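Local coordinates for diaminopropionate ammonia-lyase (Escherichia coli, PDB 4D9I), which catalyses the pyridoxal 5'-phosphate-dependent alpha,beta-elimination of both L- and D-alpha,beta-diaminopropionate to pyruvate and ammonia, at residues L31-H36 against Y42-L47; C48-L53 against V342-L347; K61-D66 against E215-M220; G221-H226 against D246-Q251; V227-G232 against G239-L244. One frame throughout, in Å; residues are numbered along the deposited sequence.

Interaction 1 comes first along the chain, and its second segment runs into strand 47-49. Interaction 2 begins on that strand, interaction 3 uses strand 61-66 beside it, interaction 5 strand 226-230 of the same mixed sheet, and interaction 4 the loop before it. Interactions 3, 4 and 5 lie between the two ends of interaction 2. Interactions 2 and 3, and 3 and 4, touch with centres 12 Å apart; interactions 1 and 3, at 15 Å, are bridged by polar bonds. Interactions 4 and 5 share helix 235-248. Interactions 2, 3 and 5 pack helices on or beside the larger sheet of this fold type II enzyme; interactions 1 and 4 join loops to helix ends.

Interaction 1. Residues L31-H36 against Y42-L47; sequences LARQFH and YRPTPL
Arg33 and Tyr42 meet at their polar ends. Arg33 NE donates a hydrogen bond to Tyr42 OH over 2.9 Å. The bond is bent, with an N-H...O angle of 131°, and the hydroxyl sits out of the guanidinium plane. The two side chains cross at about a right angle, with the guanidinium turned 47° from the ring. Pro44 packs beside the guanidinium, its CG 3.7 Å from Arg33 NH2. At the root of the tyrosine the partner is His36. Its carbonyl O lies 3.5 Å from Tyr42 CB, and its CB lies 4.1 Å from Tyr42 CD1. Tyr42 therefore spans from the end of helix 26-36 back to Arg33. The arginine reaches it as an extended chain, with CG opposite the backbone N (chi1 -174°). A second shell fixes these groups. Arg33 NH1 forms salt bridges with Asp211 and Glu215, and Tyr42 OH is also hydrogen-bonded to Glu212. Asp211, Glu212 and Glu215, all on helix 208-220, probably offset the charge of the guanidinium. The imidazole of His36 is held by Leu79 O and Thr208 OG1. With a phenylalanine in place of Tyr42 the hydroxyl is gone, which would probably leave Arg33 NE and the Glu212 carboxylate each without this partner. The contact is a local one. It joins helix 26-36 to the loop that leads into strand 47-49, the outermost strand of the large mixed sheet within this chain, and lies away from the annotated catalytic residues of this fold type II enzyme.

Interaction 2. Residues C48-L53 against V342-L347; sequences CALDDL and VGLGVL
Leu53 and Leu344 point at each other tip to tip. Leu53 CD2 and Leu344 CD2 are 3.9 Å apart. Both side chains use the same first rotation: CG is anti to the backbone N, with chi1 -166° in Leu53 and -168° in Leu344. This carries each branch out from its helix into the space between them. Leu50 comes in beside this pair more loosely, with its CD1 4.5 Å from Leu344 CD2. One methyl of Leu344 thus faces two leucines of the other segment. The contact is small, 84 Å² in all, and wholly apolar. Its three leucines are buried, so more of their cover comes from other parts of the fold. Val323 and Leu324 of helix 315-325 both touch Leu344, while Val323 also meets Leu53 and Leu324 also meets Leu50. Trp390 of the second subunit packs on Leu53, which brings this core close to the dimer interface. Leu50 is the centre of an inverse gamma turn and stands at the N-cap position of helix 51-57. Asp331 accepts hydrogen bonds from the backbone N of Asp52 and of Leu53 in the first turn. The result is a leucine cluster at the edge of the alpha/beta fold, joining the turn from strand 47-49 into helix 51-57 with helix 338-352, which packs along the large sheet.

Interaction 3. Residues K61-D66 against E215-M220; sequences KILVKD and EQMREM
Leu63 meets helix 208-220 with both of its methyl branches. Its CD1 lies 3.8 Å from Met217 CG, and Met217 SD is almost as near. Its CD2 lies 4.1 Å from Met220 SD, where the two side chains lie alongside, running opposite ways. The isobutyl group thus fills the space between two methionines one helical turn apart. Further on, Lys65 makes the polar part of the contact. A bend at chi2 (59°) turns its chain, and its amino group reaches the helix. Lys65 NZ donates a hydrogen bond to Gln216 OE1 over 2.8 Å; the angle at the carbonyl is 116°, and the amino nitrogen stands somewhat out of the carbonyl plane. The lysine comes in roughly perpendicular to the glutamine. The same amino group is bonded to Thr45 O and forms a salt bridge with Glu212, so three oxygens grip it. Gln216 NE2 donates to Thr45 O, which ties helix 208-220 and strand 61-66 to the loop ahead of strand 47-49. The axes of strand 61-66 and segment 215-220 pass 11.2 Å apart obliquely, at 142°, closer to antiparallel than to parallel. This is a helix packed on a sheet face, as in the alpha/beta architecture of fold type II enzymes.

Interaction 4. Residues G221-H226 against D246-Q251; sequences GVTPTH and DVYSPQ
Pro224 packs over one face of the Tyr248 ring in a CH-pi contact. It joins the loop before strand 226-230 to the last turn of helix 235-248. Pro224 CG lies 4.0 Å from the ring centroid, 29° off the ring normal. Pro224 CD comes closer still to the phenol end, 3.3 Å from Tyr248 CZ. The proline lies across the tyrosine. Thr223 adds a lighter touch, with its CG2 3.8 Å from Tyr248 CE1. The opposite face of the ring is covered by Val247 CG1, 3.5 Å above the plane, so the aromatic ring is held between valine and proline. Its hydroxyl is tied to the loop through water. That water lies in the ring plane, 2.6 Å from Tyr248 OH, and donates to Val222 O. In Tyr248, CG stands beside the backbone N and opposite the carbonyl carbon (chi1 -66°), which swings the ring toward the loop. Were Tyr248 an alanine, Pro224 would probably lose the face it packs on and the water its phenol partner. Gly221, with positive phi, closes helix 208-220 in a Schellman motif just ahead of these residues. Val214 and Met217 of that helix also touch Tyr248, and Met217 touches Pro224. The contact therefore sits where helices 208-220 and 235-248 lie side by side, at the start of strand 226-230.

Interaction 5. Residues V227-G232 against G239-L244; sequences VLLQAG and GVLGYL
Leu229 and Leu241 mark the closest backbone approach, with their CA atoms 8.2 Å apart. The axis of strand 227-230 passes 10.1 Å from that of helix segment 239-244. Their directions differ by 158°, so they run nearly antiparallel. This is the strand-to-helix step of a beta-alpha-beta unit that continues into strand 254-260. Leu229 uses both methyls. Its CD1 lies 3.7 Å from Leu241 CB, and its CD2 lies 3.8 Å from Val240 CG1, so the branched end spreads over two successive helix residues. Val227 meets the next turn. Its CG2 and Leu244 CD1 are 3.9 Å apart, tip to tip. The first torsion of Val227 (chi1 63°) puts CG1 between the backbone N and the carbonyl carbon, and both of its methyls then face Leu244. CG1 also lies near Leu241 CD1. Leu372 and Ile374 of strand 370-375 add cover, and Val214 of helix 208-220 touches Leu244. Beyond the strand, the backbone N of Gly232 donates to the phosphate of the cofactor-bearing lysine at position 77. The side-chain contact itself is entirely aliphatic and buried. Its hold on the helix thus rests on close fit and the exclusion of water, without any charge or polar pair.

Interaction 1. Residues L31-H36 against Y42-L47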
# COMPACT_ATOMS: atom_id res chain seq x y z
N LEU B 31 -26.38 23.03 12.32
CA LEU B 31 -27.43 23.30 11.34
C LEU B 31 -27.12 22.62 10.00
O LEU B 31 -27.99 21.95 9.42
CB LEU B 31 -27.62 24.81 11.15
CG LEU B 31 -28.23 25.59 12.33
CD1 LEU B 31 -28.21 27.09 12.05
CD2 LEU B 31 -29.65 25.13 12.62
N ALA B 32 -25.89 22.78 9.51
CA ALA B 32 -25.48 22.11 8.28
C ALA B 32 -25.63 20.59 8.42
O ALA B 32 -26.20 19.94 7.54
CB ALA B 32 -24.05 22.50 7.90
N ARG B 33 -25.15 20.03 9.53
CA ARG B 33 -25.23 18.58 9.72
C ARG B 33 -26.67 18.04 9.72
O ARG B 33 -26.94 16.98 9.14
CB ARG B 33 -24.50 18.14 10.99
CG ARG B 33 -24.45 16.62 11.10
CD ARG B 33 -23.50 16.15 12.18
NE ARG B 33 -23.51 14.70 12.25
CZ ARG B 33 -22.90 13.99 13.18
NH1 ARG B 33 -22.21 14.60 14.14
NH2 ARG B 33 -22.99 12.67 13.15
N GLN B 34 -27.57 18.75 10.39
CA GLN B 34 -29.00 18.47 10.36
C GLN B 34 -29.54 18.37 8.93
O GLN B 34 -30.36 17.50 8.63
CB GLN B 34 -29.77 19.56 11.10
CG GLN B 34 -29.62 19.56 12.62
CD GLN B 34 -30.36 20.74 13.25
OE1 GLN B 34 -31.59 20.80 13.24
NE2 GLN B 34 -29.60 21.70 13.79
N PHE B 35 -29.06 19.28 8.07
CA PHE B 35 -29.38 19.28 6.65
C PHE B 35 -28.84 18.03 5.97
O PHE B 35 -29.58 17.31 5.32
CB PHE B 35 -28.83 20.55 5.97
CG PHE B 35 -28.81 20.47 4.47
CD1 PHE B 35 -29.95 20.72 3.73
CD2 PHE B 35 -27.63 20.14 3.80
CE1 PHE B 35 -29.94 20.63 2.35
CE2 PHE B 35 -27.61 20.06 2.41
CZ PHE B 35 -28.77 20.30 1.69
N HIS B 36 -27.54 17.78 6.14
CA HIS B 36 -26.88 16.60 5.55
C HIS B 36 -27.48 15.28 5.94
O HIS B 36 -27.52 14.36 5.12
CB HIS B 36 -25.39 16.59 5.86
CG HIS B 36 -24.63 17.72 5.22
ND1 HIS B 36 -23.79 18.51 5.91
CD2 HIS B 36 -24.64 18.20 3.92
CE1 HIS B 36 -23.27 19.43 5.09
NE2 HIS B 36 -23.79 19.24 3.87
N TYR B 42 -26.53 9.38 3.67
CA TYR B 42 -25.76 9.98 4.77
C TYR B 42 -25.27 8.94 5.75
O TYR B 42 -26.06 8.11 6.23
CB TYR B 42 -26.53 11.04 5.56
CG TYR B 42 -25.71 11.61 6.71
CD1 TYR B 42 -24.73 12.57 6.47
CD2 TYR B 42 -25.87 11.14 8.02
CE1 TYR B 42 -23.96 13.08 7.51
CE2 TYR B 42 -25.10 11.64 9.06
CZ TYR B 42 -24.15 12.61 8.80
OH TYR B 42 -23.37 13.11 9.82
N ARG B 43 -23.96 9.01 6.04
CA ARG B 43 -23.31 8.22 7.06
C ARG B 43 -22.04 8.99 7.48
O ARG B 43 -21.24 9.36 6.63
CB ARG B 43 -22.94 6.82 6.50
CG ARG B 43 -22.62 5.76 7.54
CD ARG B 43 -21.96 4.54 6.88
N PRO B 44 -21.86 9.23 8.79
CA PRO B 44 -20.60 9.86 9.19
C PRO B 44 -19.42 9.06 8.66
O PRO B 44 -19.44 7.84 8.73
CB PRO B 44 -20.65 9.81 10.70
CG PRO B 44 -22.11 9.77 11.03
CD PRO B 44 -22.72 8.94 9.94
N THR B 45 -18.44 9.73 8.09
CA THR B 45 -17.28 9.07 7.49
C THR B 45 -16.35 8.56 8.61
O THR B 45 -16.31 9.14 9.69
CB THR B 45 -16.49 10.06 6.60
OG1 THR B 45 -16.13 11.21 7.37
CG2 THR B 45 -17.29 10.49 5.38
N PRO B 46 -15.61 7.47 8.36
CA PRO B 46 -14.85 6.96 9.49
C PRO B 46 -13.75 7.89 9.97
O PRO B 46 -13.17 8.66 9.18
CB PRO B 46 -14.23 5.64 8.97
CG PRO B 46 -15.06 5.26 7.76
CD PRO B 46 -15.57 6.57 7.20
N LEU B 47 -13.48 7.81 11.26
CA LEU B 47 -12.31 8.43 11.83
C LEU B 47 -11.37 7.29 12.24
O LEU B 47 -11.60 6.63 13.25
CB LEU B 47 -12.68 9.25 13.07
CG LEU B 47 -11.52 10.05 13.68
CD1 LEU B 47 -11.04 11.09 12.68
CD2 LEU B 47 -11.96 10.74 14.96

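Interaction 2. Residues C48-L53 against V342-L347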
# COMPACT_ATOMS: atom_id res chain seq x y z
N CYS B 48 -10.32 7.08 11.47
CA CYS B 48 -9.50 5.87 11.64
C CYS B 48 -8.36 6.13 12.61
O CYS B 48 -7.69 7.16 12.53
CB CYS B 48 -8.96 5.40 10.29
SG CYS B 48 -10.20 5.26 8.98
N ALA B 49 -8.14 5.20 13.54
CA ALA B 49 -7.07 5.34 14.49
C ALA B 49 -5.82 4.64 13.96
O ALA B 49 -5.78 3.42 13.86
CB ALA B 49 -7.48 4.78 15.86
N LEU B 50 -4.80 5.41 13.60
CA LEU B 50 -3.60 4.79 13.10
C LEU B 50 -2.65 4.61 14.29
O LEU B 50 -1.64 5.29 14.38
CB LEU B 50 -2.98 5.60 11.94
CG LEU B 50 -3.89 5.92 10.75
CD1 LEU B 50 -3.10 6.71 9.71
CD2 LEU B 50 -4.51 4.68 10.10
N ASP B 51 -3.02 3.72 15.21
CA ASP B 51 -2.28 3.50 16.46
C ASP B 51 -0.82 3.07 16.25
O ASP B 51 0.10 3.56 16.94
CB ASP B 51 -2.97 2.46 17.35
CG ASP B 51 -4.26 2.98 17.98
OD1 ASP B 51 -4.64 4.18 17.86
OD2 ASP B 51 -4.92 2.15 18.63
N ASP B 52 -0.61 2.11 15.35
CA ASP B 52 0.73 1.58 15.17
C ASP B 52 1.64 2.62 14.50
O ASP B 52 2.83 2.74 14.86
CB ASP B 52 0.71 0.24 14.42
CG ASP B 52 0.07 -0.86 15.25
OD1 ASP B 52 0.18 -0.78 16.48
OD2 ASP B 52 -0.56 -1.78 14.70
N LEU B 53 1.08 3.40 13.58
CA LEU B 53 1.82 4.51 12.97
C LEU B 53 2.14 5.60 14.02
O LEU B 53 3.24 6.20 14.02
CB LEU B 53 1.06 5.10 11.75
CG LEU B 53 1.87 6.03 10.81
CD1 LEU B 53 2.82 5.20 9.94
CD2 LEU B 53 1.00 6.93 9.94
N VAL B 342 -1.62 14.88 2.14
CA VAL B 342 -0.46 15.72 2.38
C VAL B 342 -0.23 16.04 3.86
O VAL B 342 0.91 16.18 4.28
CB VAL B 342 -0.46 17.00 1.51
CG1 VAL B 342 -1.49 18.02 1.99
CG2 VAL B 342 0.93 17.63 1.46
N GLY B 343 -1.31 16.17 4.64
CA GLY B 343 -1.19 16.38 6.08
C GLY B 343 -0.47 15.20 6.70
O GLY B 343 0.53 15.35 7.42
N LEU B 344 -0.98 14.00 6.43
CA LEU B 344 -0.31 12.77 6.88
C LEU B 344 1.11 12.65 6.33
O LEU B 344 2.04 12.21 7.03
CB LEU B 344 -1.14 11.52 6.50
CG LEU B 344 -0.77 10.17 7.12
CD1 LEU B 344 0.45 9.56 6.44
CD2 LEU B 344 -0.56 10.26 8.64
N GLY B 345 1.29 13.07 5.09
CA GLY B 345 2.62 13.08 4.51
C GLY B 345 3.61 13.87 5.33
O GLY B 345 4.76 13.46 5.47
N VAL B 346 3.17 15.02 5.88
CA VAL B 346 4.06 15.87 6.67
C VAL B 346 4.62 15.09 7.87
O VAL B 346 5.82 15.14 8.15
CB VAL B 346 3.37 17.17 7.13
CG1 VAL B 346 4.19 17.87 8.22
CG2 VAL B 346 3.17 18.10 5.95
N LEU B 347 3.73 14.39 8.58
CA LEU B 347 4.15 13.62 9.76
C LEU B 347 5.17 12.56 9.37
O LEU B 347 6.14 12.32 10.10
CB LEU B 347 2.95 12.96 10.44
CG LEU B 347 1.84 13.86 10.99
CD1 LEU B 347 0.79 13.03 11.70
CD2 LEU B 347 2.44 14.86 11.95

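Interaction 3. Residues K61-D66 against E215-M220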
# COMPACT_ATOMS: atom_id res chain seq x y z
N LYS B 61 -1.55 9.50 19.41
CA LYS B 61 -2.57 9.08 18.47
C LYS B 61 -2.48 9.83 17.17
O LYS B 61 -2.08 11.00 17.14
CB LYS B 61 -3.98 9.23 19.07
CG LYS B 61 -4.33 8.13 20.09
CD LYS B 61 -5.62 7.43 19.70
CE LYS B 61 -5.72 6.01 20.24
NZ LYS B 61 -6.67 5.24 19.39
N ILE B 62 -2.84 9.14 16.09
CA ILE B 62 -2.99 9.77 14.79
C ILE B 62 -4.37 9.32 14.29
O ILE B 62 -4.60 8.11 14.14
CB ILE B 62 -1.87 9.38 13.80
CG1 ILE B 62 -0.49 9.87 14.30
CG2 ILE B 62 -2.14 9.91 12.39
CD1 ILE B 62 0.67 9.41 13.40
N LEU B 63 -5.27 10.28 14.08
CA LEU B 63 -6.66 10.02 13.74
C LEU B 63 -6.91 10.63 12.38
O LEU B 63 -6.67 11.83 12.19
CB LEU B 63 -7.60 10.63 14.77
CG LEU B 63 -7.34 10.22 16.23
CD1 LEU B 63 -8.14 11.12 17.16
CD2 LEU B 63 -7.66 8.75 16.45
N VAL B 64 -7.37 9.82 11.44
CA VAL B 64 -7.59 10.30 10.07
C VAL B 64 -9.06 10.27 9.74
O VAL B 64 -9.69 9.20 9.67
CB VAL B 64 -6.81 9.47 9.02
CG1 VAL B 64 -7.01 10.06 7.60
CG2 VAL B 64 -5.33 9.42 9.37
N LYS B 65 -9.61 11.46 9.51
CA LYS B 65 -10.95 11.60 8.98
C LYS B 65 -10.95 11.28 7.49
O LYS B 65 -10.37 12.03 6.68
CB LYS B 65 -11.45 13.03 9.26
CG LYS B 65 -12.94 13.27 9.03
CD LYS B 65 -13.84 12.37 9.88
CE LYS B 65 -15.30 12.84 9.79
NZ LYS B 65 -16.26 11.80 10.26
N ASP B 66 -11.63 10.17 7.14
CA ASP B 66 -11.58 9.59 5.80
C ASP B 66 -12.77 10.01 4.93
O ASP B 66 -13.83 9.36 4.91
CB ASP B 66 -11.46 8.05 5.89
CG ASP B 66 -11.36 7.39 4.54
OD1 ASP B 66 -11.21 8.10 3.52
OD2 ASP B 66 -11.40 6.14 4.49
N GLU B 215 -17.54 14.47 17.67
CA GLU B 215 -18.41 13.43 18.21
C GLU B 215 -17.65 12.10 18.24
O GLU B 215 -17.72 11.38 19.22
CB GLU B 215 -19.67 13.28 17.35
CG GLU B 215 -20.67 12.28 17.92
CD GLU B 215 -21.85 12.00 16.98
OE1 GLU B 215 -21.85 12.47 15.83
OE2 GLU B 215 -22.79 11.28 17.40
N GLN B 216 -16.95 11.78 17.16
CA GLN B 216 -16.21 10.52 17.11
C GLN B 216 -15.07 10.49 18.14
O GLN B 216 -14.87 9.48 18.81
CB GLN B 216 -15.70 10.23 15.71
CG GLN B 216 -16.78 9.78 14.75
CD GLN B 216 -16.39 10.00 13.32
OE1 GLN B 216 -15.87 11.06 12.97
NE2 GLN B 216 -16.60 9.00 12.48
N MET B 217 -14.32 11.59 18.25
CA MET B 217 -13.25 11.69 19.24
C MET B 217 -13.78 11.58 20.67
O MET B 217 -13.19 10.89 21.50
CB MET B 217 -12.40 12.96 19.04
CG MET B 217 -11.41 12.85 17.88
SD MET B 217 -10.38 14.31 17.53
CE MET B 217 -11.57 15.57 17.12
N ARG B 218 -14.91 12.21 20.93
CA ARG B 218 -15.56 12.09 22.24
C ARG B 218 -15.98 10.64 22.55
O ARG B 218 -15.81 10.19 23.67
CB ARG B 218 -16.75 13.05 22.36
CG ARG B 218 -16.35 14.49 22.62
CD ARG B 218 -17.57 15.41 22.56
NE ARG B 218 -17.22 16.81 22.75
CZ ARG B 218 -17.91 17.85 22.27
NH1 ARG B 218 -19.00 17.66 21.52
NH2 ARG B 218 -17.49 19.08 22.50
N GLU B 219 -16.50 9.92 21.55
CA GLU B 219 -16.83 8.50 21.75
C GLU B 219 -15.58 7.67 22.05
O GLU B 219 -15.64 6.70 22.82
CB GLU B 219 -17.58 7.93 20.53
CG GLU B 219 -17.96 6.46 20.67
CD GLU B 219 -18.75 5.92 19.48
OE1 GLU B 219 -18.38 6.22 18.32
OE2 GLU B 219 -19.76 5.21 19.70
N MET B 220 -14.46 8.05 21.44
CA MET B 220 -13.16 7.40 21.70
C MET B 220 -12.56 7.83 23.03
O MET B 220 -11.62 7.22 23.49
CB MET B 220 -12.15 7.73 20.61
CG MET B 220 -12.46 7.16 19.24
SD MET B 220 -11.25 7.82 18.09
CE MET B 220 -11.86 7.10 16.56

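Interaction 4. Residues G221-H226 against D246-Q251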
# COMPACT_ATOMS: atom_id res chain seq x y z
N GLY B 221 -13.08 8.92 23.61
CA GLY B 221 -12.56 9.43 24.87
C GLY B 221 -11.26 10.21 24.74
O GLY B 221 -10.53 10.33 25.70
N VAL B 222 -10.98 10.75 23.55
CA VAL B 222 -9.72 11.48 23.31
C VAL B 222 -9.96 12.96 23.00
O VAL B 222 -11.05 13.36 22.59
CB VAL B 222 -8.85 10.86 22.18
CG1 VAL B 222 -8.52 9.39 22.45
CG2 VAL B 222 -9.50 11.03 20.79
N THR B 223 -8.92 13.75 23.17
CA THR B 223 -8.98 15.18 22.86
C THR B 223 -7.82 15.49 21.91
O THR B 223 -6.68 15.17 22.20
CB THR B 223 -8.88 16.05 24.14
OG1 THR B 223 -9.85 15.62 25.10
CG2 THR B 223 -9.11 17.53 23.82
N PRO B 224 -8.09 16.14 20.78
CA PRO B 224 -6.92 16.40 19.94
C PRO B 224 -6.03 17.51 20.51
O PRO B 224 -6.53 18.53 21.01
CB PRO B 224 -7.55 16.82 18.61
CG PRO B 224 -8.88 17.42 18.97
CD PRO B 224 -9.30 16.83 20.29
N THR B 225 -4.72 17.31 20.43
CA THR B 225 -3.76 18.37 20.72
C THR B 225 -3.40 19.15 19.44
O THR B 225 -3.05 20.34 19.52
CB THR B 225 -2.46 17.80 21.31
OG1 THR B 225 -1.97 16.78 20.43
CG2 THR B 225 -2.70 17.21 22.70
N HIS B 226 -3.46 18.47 18.29
CA HIS B 226 -3.06 19.03 16.99
C HIS B 226 -4.09 18.78 15.93
O HIS B 226 -4.85 17.82 16.02
CB HIS B 226 -1.76 18.38 16.51
CG HIS B 226 -0.57 18.66 17.39
ND1 HIS B 226 -0.46 18.15 18.62
CD2 HIS B 226 0.55 19.45 17.18
CE1 HIS B 226 0.69 18.58 19.20
NE2 HIS B 226 1.30 19.39 18.32
N ASP B 246 -13.70 26.80 17.99
CA ASP B 246 -14.89 27.09 18.79
C ASP B 246 -15.12 26.02 19.87
O ASP B 246 -15.50 26.36 20.99
CB ASP B 246 -16.14 27.26 17.92
CG ASP B 246 -17.33 27.82 18.69
OD1 ASP B 246 -17.18 28.85 19.39
OD2 ASP B 246 -18.43 27.24 18.58
N VAL B 247 -14.90 24.76 19.51
CA VAL B 247 -15.01 23.62 20.42
C VAL B 247 -13.86 23.58 21.43
O VAL B 247 -14.10 23.40 22.63
CB VAL B 247 -15.03 22.28 19.64
CG1 VAL B 247 -14.89 21.08 20.58
CG2 VAL B 247 -16.30 22.16 18.80
N TYR B 248 -12.63 23.79 20.96
CA TYR B 248 -11.44 23.51 21.76
C TYR B 248 -10.63 24.69 22.28
O TYR B 248 -9.74 24.50 23.13
CB TYR B 248 -10.51 22.57 20.99
CG TYR B 248 -11.06 21.19 20.75
CD1 TYR B 248 -11.31 20.33 21.81
CD2 TYR B 248 -11.33 20.75 19.44
CE1 TYR B 248 -11.81 19.05 21.59
CE2 TYR B 248 -11.83 19.47 19.21
CZ TYR B 248 -12.06 18.63 20.28
OH TYR B 248 -12.55 17.38 20.05
N SER B 249 -10.94 25.90 21.81
CA SER B 249 -10.15 27.10 22.07
C SER B 249 -8.92 27.12 21.17
O SER B 249 -8.26 26.10 20.98
CB SER B 249 -9.73 27.25 23.54
OG SER B 249 -8.50 26.58 23.77
N PRO B 250 -8.62 28.29 20.58
CA PRO B 250 -7.47 28.38 19.67
C PRO B 250 -6.12 28.25 20.40
O PRO B 250 -5.13 27.84 19.78
CB PRO B 250 -7.64 29.75 19.01
CG PRO B 250 -8.49 30.54 19.98
CD PRO B 250 -9.40 29.54 20.62
N GLN B 251 -6.08 28.59 21.69
CA GLN B 251 -4.88 28.41 22.51
C GLN B 251 -4.56 26.93 22.74
O GLN B 251 -3.40 26.56 22.73
CB GLN B 251 -4.98 29.16 23.86
CG GLN B 251 -5.09 30.68 23.76
CD GLN B 251 -6.49 31.16 23.37
OE1 GLN B 251 -7.42 30.37 23.20
NE2 GLN B 251 -6.63 32.46 23.20
O HOH W 1 -12.51 15.63 22.02

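Interaction 5. Residues V227-G232 against G239-L244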
# COMPACT_ATOMS: atom_id res chain seq x y z
N VAL B 227 -4.09 19.65 14.91
CA VAL B 227 -4.78 19.37 13.65
C VAL B 227 -3.94 19.86 12.47
O VAL B 227 -3.39 20.98 12.50
CB VAL B 227 -6.24 19.90 13.62
CG1 VAL B 227 -6.29 21.43 13.75
CG2 VAL B 227 -6.98 19.43 12.37
N LEU B 228 -3.78 19.00 11.47
CA LEU B 228 -3.15 19.37 10.23
C LEU B 228 -4.23 19.57 9.19
O LEU B 228 -5.08 18.69 8.98
CB LEU B 228 -2.11 18.32 9.78
CG LEU B 228 -0.73 18.56 10.42
CD1 LEU B 228 -0.72 18.11 11.88
CD2 LEU B 228 0.40 17.87 9.66
N LEU B 229 -4.21 20.73 8.55
CA LEU B 229 -5.22 21.07 7.58
C LEU B 229 -4.55 21.52 6.28
O LEU B 229 -3.89 22.56 6.24
CB LEU B 229 -6.14 22.18 8.15
CG LEU B 229 -7.00 21.83 9.38
CD1 LEU B 229 -7.66 23.08 9.97
CD2 LEU B 229 -8.06 20.79 9.00
N GLN B 230 -4.72 20.73 5.23
CA GLN B 230 -4.21 21.11 3.91
C GLN B 230 -5.05 22.26 3.35
O GLN B 230 -6.26 22.31 3.58
CB GLN B 230 -4.19 19.93 2.93
CG GLN B 230 -5.52 19.22 2.66
CD GLN B 230 -5.78 18.10 3.65
OE1 GLN B 230 -6.07 18.35 4.82
NE2 GLN B 230 -5.67 16.86 3.20
N ALA B 231 -4.42 23.19 2.64
CA ALA B 231 -5.13 24.40 2.22
C ALA B 231 -4.82 24.80 0.80
O ALA B 231 -3.66 25.05 0.44
CB ALA B 231 -4.83 25.55 3.16
N GLY B 232 -5.87 24.86 -0.01
CA GLY B 232 -5.78 25.43 -1.35
C GLY B 232 -5.96 26.92 -1.17
O GLY B 232 -4.99 27.62 -0.87
N GLY B 239 -13.17 26.90 7.47
CA GLY B 239 -14.43 26.36 7.98
C GLY B 239 -14.21 25.37 9.12
O GLY B 239 -14.86 25.44 10.17
N VAL B 240 -13.26 24.46 8.91
CA VAL B 240 -12.98 23.40 9.88
C VAL B 240 -12.25 23.93 11.13
O VAL B 240 -12.62 23.58 12.25
CB VAL B 240 -12.23 22.26 9.18
CG1 VAL B 240 -11.66 21.24 10.17
CG2 VAL B 240 -13.19 21.56 8.20
N LEU B 241 -11.22 24.77 10.95
CA LEU B 241 -10.50 25.33 12.10
C LEU B 241 -11.43 26.24 12.88
O LEU B 241 -11.37 26.31 14.12
CB LEU B 241 -9.19 26.04 11.69
CG LEU B 241 -8.34 26.59 12.84
CD1 LEU B 241 -7.73 25.50 13.73
CD2 LEU B 241 -7.25 27.55 12.37
N GLY B 242 -12.34 26.91 12.17
CA GLY B 242 -13.32 27.78 12.84
C GLY B 242 -14.17 26.98 13.81
O GLY B 242 -14.33 27.37 14.97
N TYR B 243 -14.67 25.83 13.35
CA TYR B 243 -15.48 24.94 14.19
C TYR B 243 -14.66 24.39 15.36
O TYR B 243 -15.10 24.46 16.49
CB TYR B 243 -16.08 23.78 13.39
CG TYR B 243 -16.81 22.75 14.27
CD1 TYR B 243 -16.14 21.67 14.84
CD2 TYR B 243 -18.17 22.90 14.54
CE1 TYR B 243 -16.81 20.76 15.65
CE2 TYR B 243 -18.84 21.98 15.34
CZ TYR B 243 -18.16 20.92 15.89
OH TYR B 243 -18.87 20.03 16.68
N LEU B 244 -13.49 23.83 15.05
CA LEU B 244 -12.66 23.15 16.05
C LEU B 244 -12.23 24.09 17.18
O LEU B 244 -12.24 23.73 18.36
CB LEU B 244 -11.42 22.55 15.39
CG LEU B 244 -11.62 21.32 14.50
CD1 LEU B 244 -10.32 20.88 13.86
CD2 LEU B 244 -12.26 20.17 15.27